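PDB 1LF6: glucoamylase, which hydrolyses alpha-1,4-linked glucans as a family 15 glucoamylase, probably removing glucose units one after another from non-reducing chain ends with release of beta-D-glucose. Local coordinates for residues S132-A137 against L262-E267; T281-T286 against N300-L305; N288-K293 against I661-N666; K626-N629 against I633-E636. All blocks are in the same frame, centred on the assembly; numbering follows the deposited sequence.

Contact 1: residues S132-A137 against L262-E267; sequences SLIMKA and LETLGE
Helix 254-266 lies against the antiparallel sheet of the N-terminal domain, and T264 is the residue through which its last turn meets S132 and I134 of strand 132-141. The two branches of the threonine do different work. On the polar branch, the hydroxyl of S132 donates to T264 through a short OG to OG1 distance of 2.6 Å, and the same OG1 is hydrogen-bonded to D127, so this buried oxygen is held between S132, at the start of the strand, and D127, from the loop before it. OG of S132 stands between its backbone N and carbonyl carbon (chi1 76°), which brings it forward to the helix and leaves it 3.3 Å from CG2 of T264 as well. That methyl forms the apolar branch, and it meets CD1 of I134 tip to tip at 3.6 Å. This is a helix packed on one face of an antiparallel sheet of the super-beta-sandwich domain: S132 and I134, alternate residues, face it, while L133 between them points away. Strand 132-141 is itself flanked by strands 118-126 and 243-251, and V247 of the latter also touches T264. Replacing T264 by an alanine would probably leave the S132 hydroxyl and the D127 carboxylate without their shared partner and open a gap beside CD1 of I134. Nearer the surface, E263 and E267 each form a salt bridge with R130, which adds a charged tie between the helix end and the turn leading into the strand.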
loop_
_atom_site.group_PDB
_atom_site.type_symbol
_atom_site.label_atom_id
_atom_site.label_comp_id
_atom_site.label_asym_id
_atom_site.label_seq_id
_atom_site.Cartn_x
_atom_site.Cartn_y
_atom_site.Cartn_z
ATOM N N SER A 132 -7.979 18.878 5.707
ATOM C CA SER A 132 -9.125 18.396 6.469
ATOM C C SER A 132 -9.812 17.214 5.796
ATOM O O SER A 132 -9.953 17.169 4.571
ATOM C CB SER A 132 -10.141 19.523 6.683
ATOM O OG SER A 132 -10.871 19.777 5.498
ATOM N N LEU A 133 -10.229 16.255 6.614
ATOM C CA LEU A 133 -10.926 15.069 6.134
ATOM C C LEU A 133 -12.406 15.299 6.402
ATOM O O LEU A 133 -12.785 15.736 7.491
ATOM C CB LEU A 133 -10.459 13.820 6.885
ATOM C CG LEU A 133 -11.184 12.524 6.511
ATOM C CD1 LEU A 133 -10.896 12.177 5.055
ATOM C CD2 LEU A 133 -10.725 11.397 7.432
ATOM N N ILE A 134 -13.237 14.997 5.411
ATOM C CA ILE A 134 -14.670 15.209 5.537
ATOM C C ILE A 134 -15.472 13.921 5.462
ATOM O O ILE A 134 -15.175 13.042 4.660
ATOM C CB ILE A 134 -15.167 16.149 4.421
ATOM C CG1 ILE A 134 -14.380 17.457 4.461
ATOM C CG2 ILE A 134 -16.656 16.401 4.579
ATOM C CD1 ILE A 134 -14.498 18.292 3.204
ATOM N N MET A 135 -16.488 13.818 6.307
ATOM C CA MET A 135 -17.363 12.658 6.309
ATOM C C MET A 135 -18.796 13.091 6.544
ATOM O O MET A 135 -19.156 13.506 7.647
ATOM C CB MET A 135 -16.989 11.645 7.397
ATOM C CG MET A 135 -18.027 10.522 7.520
ATOM S SD MET A 135 -17.770 9.360 8.877
ATOM C CE MET A 135 -17.966 10.462 10.296
ATOM N N LYS A 136 -19.613 13.011 5.504
ATOM C CA LYS A 136 -21.017 13.347 5.652
ATOM C C LYS A 136 -21.665 12.026 6.023
ATOM O O LYS A 136 -21.350 10.988 5.440
ATOM C CB LYS A 136 -21.604 13.870 4.339
ATOM C CG LYS A 136 -23.065 14.300 4.452
ATOM C CD LYS A 136 -23.486 15.124 3.246
ATOM C CE LYS A 136 -24.846 15.767 3.450
ATOM N NZ LYS A 136 -25.231 16.634 2.295
ATOM N N ALA A 137 -22.552 12.056 7.006
ATOM C CA ALA A 137 -23.215 10.838 7.436
ATOM C C ALA A 137 -24.676 11.101 7.740
ATOM O O ALA A 137 -25.061 12.217 8.086
ATOM C CB ALA A 137 -22.518 10.274 8.669
ATOM N N LEU A 262 -12.724 25.326 10.568
ATOM C CA LEU A 262 -13.727 26.362 10.346
ATOM C C LEU A 262 -13.835 26.717 8.866
ATOM O O LEU A 262 -14.927 26.957 8.356
ATOM C CB LEU A 262 -13.386 27.616 11.158
ATOM C CG LEU A 262 -13.523 27.510 12.681
ATOM C CD1 LEU A 262 -13.051 28.805 13.328
ATOM C CD2 LEU A 262 -14.975 27.227 13.050
ATOM N N GLU A 263 -12.705 26.749 8.170
ATOM C CA GLU A 263 -12.731 27.071 6.751
ATOM C C GLU A 263 -13.442 25.971 5.968
ATOM O O GLU A 263 -14.270 26.247 5.098
ATOM C CB GLU A 263 -11.309 27.266 6.232
ATOM C CG GLU A 263 -10.656 28.545 6.728
ATOM C CD GLU A 263 -9.209 28.661 6.309
ATOM O OE1 GLU A 263 -8.620 29.748 6.490
ATOM O OE2 GLU A 263 -8.654 27.663 5.801
ATOM N N THR A 264 -13.129 24.718 6.284
ATOM C CA THR A 264 -13.760 23.601 5.597
ATOM C C THR A 264 -15.267 23.604 5.849
ATOM O O THR A 264 -16.059 23.469 4.917
ATOM C CB THR A 264 -13.155 22.250 6.050
ATOM O OG1 THR A 264 -11.784 22.176 5.629
ATOM C CG2 THR A 264 -13.932 21.087 5.451
ATOM N N LEU A 265 -15.659 23.771 7.109
ATOM C CA LEU A 265 -17.074 23.800 7.473
ATOM C C LEU A 265 -17.808 24.958 6.795
ATOM O O LEU A 265 -18.975 24.836 6.427
ATOM C CB LEU A 265 -17.222 23.917 8.993
ATOM C CG LEU A 265 -16.902 22.667 9.822
ATOM C CD1 LEU A 265 -16.824 23.034 11.298
ATOM C CD2 LEU A 265 -17.970 21.608 9.578
ATOM N N GLY A 266 -17.117 26.079 6.632
ATOM C CA GLY A 266 -17.732 27.233 6.004
ATOM C C GLY A 266 -17.945 27.062 4.512
ATOM O O GLY A 266 -18.701 27.815 3.898
ATOM N N GLU A 267 -17.288 26.070 3.922
ATOM C CA GLU A 267 -17.423 25.836 2.492
ATOM C C GLU A 267 -18.687 25.038 2.187
ATOM O O GLU A 267 -19.200 24.327 3.050
ATOM C CB GLU A 267 -16.196 25.092 1.959
ATOM C CG GLU A 267 -15.992 25.261 0.463
ATOM C CD GLU A 267 -14.670 25.926 0.131
ATOM O OE1 GLU A 267 -14.468 26.309 -1.044
ATOM O OE2 GLU A 267 -13.830 26.062 1.040
#

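Contact 2: residues T281-T286 against N300-L305; sequences TKYCNT and NSMMIL
The phenol ring of Y283 approaches helix 296-306 at a slant, with its CE1 4.0 Å from the backbone oxygen of M302. F352 of helix 342-355, N44 of a loop and K306 of helix 296-306 also touch this side chain. CG lies anti to the backbone N (chi1 171°), which swings the ring out toward the second helix, and there its long axis crosses the M302 side chain at about a right angle. The phenol OH comes 4.0 Å from the M302 methyl CE in plain van der Waals contact; its polar partner is the carboxylate of D357, to which it is hydrogen-bonded. M302 is bent at chi2 and chi3, and its side chain also packs on F352 and V660.

One residue further along each segment, sulfur meets a thioether. SG of C284 lies alongside the outer part of M303, nearest CE (3.3 Å) and then SD (3.6 Å). The bend at M303 chi3 (108°) turns the methyl to C284. The C284-M303 pair is apolar, while at Y283 a backbone oxygen and the phenol OH also take part; all four residues are buried. Together they seat the end of helix 269-284 on helix 296-306, with helix 342-355 beside Y283 and M302, helix 653-668 beside M302, and L105, from the loop between strands 93-99 and 107-113, against M303.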
loop_
_atom_site.group_PDB
_atom_site.type_symbol
_atom_site.label_atom_id
_atom_site.label_comp_id
_atom_site.label_asym_id
_atom_site.label_seq_id
_atom_site.Cartn_x
_atom_site.Cartn_y
_atom_site.Cartn_z
ATOM N N THR A 281 -10.842 13.370 -11.681
ATOM C CA THR A 281 -11.338 13.050 -13.012
ATOM C C THR A 281 -10.393 13.640 -14.049
ATOM O O THR A 281 -10.074 13.003 -15.053
ATOM C CB THR A 281 -12.757 13.616 -13.218
ATOM O OG1 THR A 281 -13.616 13.118 -12.188
ATOM C CG2 THR A 281 -13.316 13.188 -14.565
ATOM N N LYS A 282 -9.937 14.858 -13.788
ATOM C CA LYS A 282 -9.010 15.548 -14.676
ATOM C C LYS A 282 -7.765 14.691 -14.896
ATOM O O LYS A 282 -7.256 14.572 -16.015
ATOM C CB LYS A 282 -8.605 16.884 -14.054
ATOM C CG LYS A 282 -7.568 17.648 -14.849
ATOM C CD LYS A 282 -7.123 18.887 -14.098
ATOM C CE LYS A 282 -6.123 19.688 -14.908
ATOM N NZ LYS A 282 -5.734 20.936 -14.192
ATOM N N TYR A 283 -7.268 14.103 -13.815
ATOM C CA TYR A 283 -6.089 13.257 -13.905
ATOM C C TYR A 283 -6.359 11.998 -14.713
ATOM O O TYR A 283 -5.564 11.637 -15.574
ATOM C CB TYR A 283 -5.587 12.864 -12.514
ATOM C CG TYR A 283 -4.500 11.817 -12.577
ATOM C CD1 TYR A 283 -4.736 10.506 -12.155
ATOM C CD2 TYR A 283 -3.244 12.126 -13.098
ATOM C CE1 TYR A 283 -3.739 9.527 -12.253
ATOM C CE2 TYR A 283 -2.244 11.159 -13.202
ATOM C CZ TYR A 283 -2.497 9.864 -12.776
ATOM O OH TYR A 283 -1.503 8.916 -12.859
ATOM N N CYS A 284 -7.476 11.330 -14.440
ATOM C CA CYS A 284 -7.809 10.108 -15.165
ATOM C C CYS A 284 -7.907 10.347 -16.662
ATOM O O CYS A 284 -7.446 9.528 -17.460
ATOM C CB CYS A 284 -9.129 9.518 -14.665
ATOM S SG CYS A 284 -9.047 8.802 -13.014
ATOM N N ASN A 285 -8.501 11.476 -17.039
ATOM C CA ASN A 285 -8.678 11.799 -18.449
ATOM C C ASN A 285 -7.395 12.207 -19.146
ATOM O O ASN A 285 -7.383 12.464 -20.347
ATOM C CB ASN A 285 -9.741 12.884 -18.618
ATOM C CG ASN A 285 -11.121 12.389 -18.257
ATOM O OD1 ASN A 285 -11.440 11.219 -18.467
ATOM N ND2 ASN A 285 -11.951 13.275 -17.723
ATOM N N THR A 286 -6.311 12.259 -18.388
ATOM C CA THR A 286 -5.022 12.607 -18.950
ATOM C C THR A 286 -4.311 11.306 -19.334
ATOM O O THR A 286 -3.320 11.314 -20.063
ATOM C CB THR A 286 -4.178 13.397 -17.921
ATOM O OG1 THR A 286 -3.264 14.254 -18.612
ATOM C CG2 THR A 286 -3.382 12.457 -17.027
ATOM N N ASN A 300 -8.928 2.857 -11.250
ATOM C CA ASN A 300 -8.816 2.734 -9.799
ATOM C C ASN A 300 -7.352 2.520 -9.426
ATOM O O ASN A 300 -6.823 3.194 -8.538
ATOM C CB ASN A 300 -9.665 1.559 -9.280
ATOM C CG ASN A 300 -9.781 1.544 -7.757
ATOM O OD1 ASN A 300 -9.481 0.541 -7.108
ATOM N ND2 ASN A 300 -10.223 2.655 -7.186
ATOM N N SER A 301 -6.695 1.586 -10.114
ATOM C CA SER A 301 -5.290 1.292 -9.842
ATOM C C SER A 301 -4.405 2.522 -10.035
ATOM O O SER A 301 -3.558 2.816 -9.195
ATOM C CB SER A 301 -4.792 0.163 -10.755
ATOM O OG SER A 301 -5.529 -1.031 -10.535
ATOM N N MET A 302 -4.607 3.245 -11.136
ATOM C CA MET A 302 -3.787 4.420 -11.403
ATOM C C MET A 302 -3.961 5.546 -10.382
ATOM O O MET A 302 -3.003 6.255 -10.073
ATOM C CB MET A 302 -4.040 4.939 -12.822
ATOM C CG MET A 302 -3.531 4.008 -13.927
ATOM S SD MET A 302 -1.837 3.438 -13.663
ATOM C CE MET A 302 -0.945 5.000 -13.539
ATOM N N MET A 303 -5.169 5.716 -9.855
ATOM C CA MET A 303 -5.403 6.761 -8.862
ATOM C C MET A 303 -4.728 6.358 -7.554
ATOM O O MET A 303 -4.096 7.184 -6.882
ATOM C CB MET A 303 -6.903 6.960 -8.628
ATOM C CG MET A 303 -7.666 7.370 -9.880
ATOM S SD MET A 303 -9.381 7.844 -9.579
ATOM C CE MET A 303 -9.268 9.524 -9.820
ATOM N N ILE A 304 -4.868 5.086 -7.198
ATOM C CA ILE A 304 -4.259 4.573 -5.979
ATOM C C ILE A 304 -2.752 4.812 -6.030
ATOM O O ILE A 304 -2.161 5.268 -5.052
ATOM C CB ILE A 304 -4.546 3.059 -5.793
ATOM C CG1 ILE A 304 -6.016 2.854 -5.437
ATOM C CG2 ILE A 304 -3.639 2.474 -4.706
ATOM C CD1 ILE A 304 -6.411 1.400 -5.295
ATOM N N LEU A 305 -2.131 4.524 -7.172
ATOM C CA LEU A 305 -0.692 4.734 -7.313
ATOM C C LEU A 305 -0.400 6.223 -7.191
ATOM O O LEU A 305 0.486 6.643 -6.449
ATOM C CB LEU A 305 -0.198 4.214 -8.671
ATOM C CG LEU A 305 -0.347 2.706 -8.903
ATOM C CD1 LEU A 305 0.237 2.341 -10.259
ATOM C CD2 LEU A 305 0.359 1.927 -7.785
#

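Contact 3: residues N288-K293 against I661-N666; sequences NNFNGK and ILFASN
F290 presents the far end of its ring to A664, whose CB methyl lies 3.5 Å from CZ and equally close to CE2. Beside it, K293 O lies 3.3 Å from CZ of F663, at the edge of that ring and close to its plane, so that the positive rim of the ring meets a negative oxygen. The two phenylalanines only graze each other, CD1 of F290 to CE2 of F663 at 4.5 Å.

Further contacts surround these groups. One face of the F290 ring carries CB of N288, offset toward the rim, and Y298 stacks on F290 edge-to-face. OD1 of N289 accepts from the backbone N of G292 at 2.9 Å, the donor standing 47° out of the carbonyl plane. Bracing the helix away from the loop, I661 O takes S665 N and OG from opposite faces of its plane, and that OG is hydrogen-bonded to L672 N. The loop side is a type I' beta turn, N291 and G292 both at positive phi, closed by K293 N to F290 O at 2.9 Å and backed by an Asx motif; it docks the link between helices 269-284 and 296-306 onto helix 653-668 of the (alpha/alpha) barrel.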
loop_
_atom_site.group_PDB
_atom_site.type_symbol
_atom_site.label_atom_id
_atom_site.label_comp_id
_atom_site.label_asym_id
_atom_site.label_seq_id
_atom_site.Cartn_x
_atom_site.Cartn_y
_atom_site.Cartn_z
ATOM N N ASN A 288 -4.010 7.274 -20.922
ATOM C CA ASN A 288 -4.418 6.534 -22.112
ATOM C C ASN A 288 -5.667 5.728 -21.763
ATOM O O ASN A 288 -5.759 5.144 -20.680
ATOM C CB ASN A 288 -3.314 5.570 -22.561
ATOM C CG ASN A 288 -2.007 6.277 -22.866
ATOM O OD1 ASN A 288 -1.970 7.245 -23.629
ATOM N ND2 ASN A 288 -0.921 5.789 -22.280
ATOM N N ASN A 289 -6.631 5.696 -22.677
ATOM C CA ASN A 289 -7.859 4.947 -22.444
ATOM C C ASN A 289 -7.900 3.712 -23.330
ATOM O O ASN A 289 -8.872 2.962 -23.322
ATOM C CB ASN A 289 -9.086 5.827 -22.714
ATOM C CG ASN A 289 -9.132 6.351 -24.140
ATOM O OD1 ASN A 289 -9.005 5.591 -25.100
ATOM N ND2 ASN A 289 -9.329 7.657 -24.281
ATOM N N PHE A 290 -6.829 3.513 -24.091
ATOM C CA PHE A 290 -6.709 2.373 -24.994
ATOM C C PHE A 290 -7.934 2.207 -25.884
ATOM O O PHE A 290 -8.610 1.178 -25.847
ATOM C CB PHE A 290 -6.464 1.091 -24.192
ATOM C CG PHE A 290 -5.283 1.178 -23.272
ATOM C CD1 PHE A 290 -5.419 1.719 -21.998
ATOM C CD2 PHE A 290 -4.024 0.772 -23.696
ATOM C CE1 PHE A 290 -4.317 1.857 -21.160
ATOM C CE2 PHE A 290 -2.916 0.909 -22.866
ATOM C CZ PHE A 290 -3.066 1.453 -21.598
ATOM N N ASN A 291 -8.210 3.233 -26.685
ATOM C CA ASN A 291 -9.348 3.220 -27.596
ATOM C C ASN A 291 -10.650 2.877 -26.882
ATOM O O ASN A 291 -11.483 2.147 -27.413
ATOM C CB ASN A 291 -9.104 2.222 -28.730
ATOM C CG ASN A 291 -7.975 2.649 -29.643
ATOM O OD1 ASN A 291 -8.029 3.717 -30.255
ATOM N ND2 ASN A 291 -6.941 1.817 -29.742
ATOM N N GLY A 292 -10.822 3.405 -25.675
ATOM C CA GLY A 292 -12.039 3.150 -24.918
ATOM C C GLY A 292 -12.106 1.815 -24.193
ATOM O O GLY A 292 -13.166 1.432 -23.700
ATOM N N LYS A 293 -10.989 1.102 -24.119
ATOM C CA LYS A 293 -10.978 -0.189 -23.444
ATOM C C LYS A 293 -10.680 -0.052 -21.955
ATOM O O LYS A 293 -11.031 -0.928 -21.163
ATOM C CB LYS A 293 -9.949 -1.122 -24.087
ATOM C CG LYS A 293 -10.332 -1.602 -25.474
ATOM C CD LYS A 293 -9.339 -2.630 -25.990
ATOM C CE LYS A 293 -9.767 -3.172 -27.340
ATOM N NZ LYS A 293 -8.797 -4.176 -27.860
ATOM N N ILE A 661 -0.124 -2.850 -16.061
ATOM C CA ILE A 661 0.772 -3.277 -17.130
ATOM C C ILE A 661 0.260 -4.518 -17.860
ATOM O O ILE A 661 0.396 -4.626 -19.082
ATOM C CB ILE A 661 2.197 -3.528 -16.566
ATOM C CG1 ILE A 661 2.808 -2.192 -16.126
ATOM C CG2 ILE A 661 3.081 -4.188 -17.613
ATOM C CD1 ILE A 661 4.039 -2.320 -15.253
ATOM N N LEU A 662 -0.341 -5.448 -17.120
ATOM C CA LEU A 662 -0.878 -6.675 -17.717
ATOM C C LEU A 662 -2.095 -6.354 -18.577
ATOM O O LEU A 662 -2.217 -6.820 -19.709
ATOM C CB LEU A 662 -1.284 -7.662 -16.621
ATOM C CG LEU A 662 -2.037 -8.903 -17.099
ATOM C CD1 LEU A 662 -1.159 -9.671 -18.076
ATOM C CD2 LEU A 662 -2.427 -9.770 -15.909
ATOM N N PHE A 663 -3.000 -5.564 -18.010
ATOM C CA PHE A 663 -4.215 -5.138 -18.687
ATOM C C PHE A 663 -3.865 -4.513 -20.040
ATOM O O PHE A 663 -4.427 -4.883 -21.070
ATOM C CB PHE A 663 -4.949 -4.116 -17.808
ATOM C CG PHE A 663 -6.143 -3.486 -18.469
ATOM C CD1 PHE A 663 -7.303 -4.216 -18.679
ATOM C CD2 PHE A 663 -6.097 -2.162 -18.898
ATOM C CE1 PHE A 663 -8.408 -3.639 -19.311
ATOM C CE2 PHE A 663 -7.189 -1.573 -19.528
ATOM C CZ PHE A 663 -8.348 -2.312 -19.736
ATOM N N ALA A 664 -2.937 -3.563 -20.021
ATOM C CA ALA A 664 -2.499 -2.871 -21.231
ATOM C C ALA A 664 -1.727 -3.796 -22.174
ATOM O O ALA A 664 -1.909 -3.751 -23.396
ATOM C CB ALA A 664 -1.628 -1.674 -20.845
ATOM N N SER A 665 -0.861 -4.633 -21.605
ATOM C CA SER A 665 -0.066 -5.555 -22.409
ATOM C C SER A 665 -0.952 -6.565 -23.126
ATOM O O SER A 665 -0.690 -6.920 -24.271
ATOM C CB SER A 665 0.958 -6.299 -21.535
ATOM O OG SER A 665 1.926 -5.408 -21.001
ATOM N N ASN A 666 -1.999 -7.027 -22.451
ATOM C CA ASN A 666 -2.908 -8.000 -23.046
ATOM C C ASN A 666 -3.687 -7.388 -24.211
ATOM O O ASN A 666 -4.182 -8.107 -25.074
ATOM C CB ASN A 666 -3.882 -8.527 -21.992
ATOM C CG ASN A 666 -4.745 -9.672 -22.508
ATOM O OD1 ASN A 666 -5.971 -9.657 -22.356
ATOM N ND2 ASN A 666 -4.110 -10.674 -23.108
#

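Contact 4: residues K626-N629 against I633-E636; sequences KFAN and IISE
N629 and I633 join the two arms of a tight reversal through two hydrogen bonds that run in opposite senses. The backbone N of N629 donates to I633 O at 2.9 Å and almost straight (166° at the hydrogen). In return the N of I633 gives its hydrogen to OD1 of N629, also at 2.9 Å, from well above the carbonyl plane of the amide (49° out of it). A chi1 of 63° folds the amide of N629 over its own backbone, alongside I633; OD1 also takes a weak bond from G631 N within the turn. The other end of the amide is also engaged, as ND2 is hydrogen-bonded to Q36 OE1 and to K37 O, residues of the N-terminal part of the chain. The pair lies just past the C-terminal end of helix 618-627, in the (alpha/alpha) barrel part of the chain: A628 is the first residue to leave helical angles, and the chain doubles back toward the segment leading to helix 653-668. I633 O receives a CA-H...O contact from A628 (3.4 Å to CA), whose CB packs 3.8 Å from CG1 of I634. A leucine in place of N629 is likely to deprive I633 N of its acceptor and strip Q36 and K37 of their shared donor. One water settles two further backbone atoms, donating to F627 O at 2.7 Å and accepting from S635 N at 2.9 Å, while the hydroxyl of S635 is hydrogen-bonded to Q637 O.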
loop_
_atom_site.group_PDB
_atom_site.type_symbol
_atom_site.label_atom_id
_atom_site.label_comp_id
_atom_site.label_asym_id
_atom_site.label_seq_id
_atom_site.Cartn_x
_atom_site.Cartn_y
_atom_site.Cartn_z
ATOM N N LYS A 626 -10.925 -10.390 -10.215
ATOM C CA LYS A 626 -11.733 -11.071 -9.217
ATOM C C LYS A 626 -11.028 -11.096 -7.860
ATOM O O LYS A 626 -11.681 -11.160 -6.821
ATOM C CB LYS A 626 -12.050 -12.497 -9.683
ATOM C CG LYS A 626 -12.762 -12.554 -11.039
ATOM C CD LYS A 626 -12.968 -13.983 -11.509
ATOM C CE LYS A 626 -13.395 -14.042 -12.974
ATOM N NZ LYS A 626 -14.620 -13.240 -13.221
ATOM N N PHE A 627 -9.697 -11.034 -7.867
ATOM C CA PHE A 627 -8.942 -11.039 -6.619
ATOM C C PHE A 627 -9.115 -9.714 -5.884
ATOM O O PHE A 627 -8.991 -9.650 -4.660
ATOM C CB PHE A 627 -7.454 -11.294 -6.891
ATOM C CG PHE A 627 -7.114 -12.742 -7.112
ATOM C CD1 PHE A 627 -6.174 -13.112 -8.072
ATOM C CD2 PHE A 627 -7.734 -13.744 -6.360
ATOM C CE1 PHE A 627 -5.858 -14.459 -8.283
ATOM C CE2 PHE A 627 -7.423 -15.092 -6.566
ATOM C CZ PHE A 627 -6.484 -15.452 -7.529
ATOM N N ALA A 628 -9.404 -8.655 -6.634
ATOM C CA ALA A 628 -9.596 -7.343 -6.040
ATOM C C ALA A 628 -10.874 -7.389 -5.209
ATOM O O ALA A 628 -11.789 -8.164 -5.510
ATOM C CB ALA A 628 -9.709 -6.271 -7.137
ATOM N N ASN A 629 -10.935 -6.579 -4.152
ATOM C CA ASN A 629 -12.129 -6.557 -3.317
ATOM C C ASN A 629 -13.195 -5.622 -3.894
ATOM O O ASN A 629 -13.072 -5.126 -5.020
ATOM C CB ASN A 629 -11.804 -6.145 -1.872
ATOM C CG ASN A 629 -11.241 -4.735 -1.758
ATOM O OD1 ASN A 629 -11.475 -3.882 -2.609
ATOM N ND2 ASN A 629 -10.506 -4.486 -0.680
ATOM N N ILE A 633 -9.604 -2.813 -4.603
ATOM C CA ILE A 633 -8.272 -2.876 -4.016
ATOM C C ILE A 633 -7.733 -4.299 -3.998
ATOM O O ILE A 633 -8.418 -5.240 -3.586
ATOM C CB ILE A 633 -8.286 -2.261 -2.594
ATOM C CG1 ILE A 633 -8.445 -0.737 -2.723
ATOM C CG2 ILE A 633 -7.024 -2.648 -1.812
ATOM C CD1 ILE A 633 -8.562 0.009 -1.415
ATOM N N ILE A 634 -6.504 -4.443 -4.487
ATOM C CA ILE A 634 -5.838 -5.736 -4.554
ATOM C C ILE A 634 -4.866 -5.860 -3.387
ATOM O O ILE A 634 -4.025 -4.986 -3.156
ATOM C CB ILE A 634 -5.047 -5.900 -5.879
ATOM C CG1 ILE A 634 -5.980 -5.687 -7.081
ATOM C CG2 ILE A 634 -4.413 -7.289 -5.942
ATOM C CD1 ILE A 634 -5.264 -5.706 -8.432
ATOM N N SER A 635 -4.988 -6.956 -2.651
ATOM C CA SER A 635 -4.116 -7.195 -1.514
ATOM C C SER A 635 -2.845 -7.898 -1.961
ATOM O O SER A 635 -2.740 -8.371 -3.089
ATOM C CB SER A 635 -4.828 -8.059 -0.465
ATOM O OG SER A 635 -5.016 -9.382 -0.944
ATOM N N GLU A 636 -1.877 -7.951 -1.058
ATOM C CA GLU A 636 -0.617 -8.618 -1.315
ATOM C C GLU A 636 -0.858 -10.126 -1.415
ATOM O O GLU A 636 -0.266 -10.807 -2.256
ATOM C CB GLU A 636 0.345 -8.319 -0.167
ATOM C CG GLU A 636 1.643 -9.104 -0.190
ATOM C CD GLU A 636 2.476 -8.839 1.044
ATOM O OE1 GLU A 636 3.228 -7.844 1.049
ATOM O OE2 GLU A 636 2.355 -9.621 2.014
HETATM O O HOH W 1 -7.067 -8.929 -2.891
#

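In the fold
Contact 1 belongs to the N-terminal beta-sandwich domain, while contacts 3 and 4 lie in the helical region and contact 2 comes between the two. Helices 254-266 and 269-284, consecutive in the chain, carry the path from contact 1 to contact 2, whose centres are 24 Å apart. Contacts 2 and 3 are 14 Å apart between centres, adjoin in sequence and interleave along the chain, so the linker meets both helix 296-306 and the far later helix 653-668. Contact 4 falls within the long span that contact 3 brings together, and touches contact 2 where I304 packs on I633. Contact 2 thus packs a helix leading out of the sheet domain on one of the helical region, whereas contact 1 stays internal.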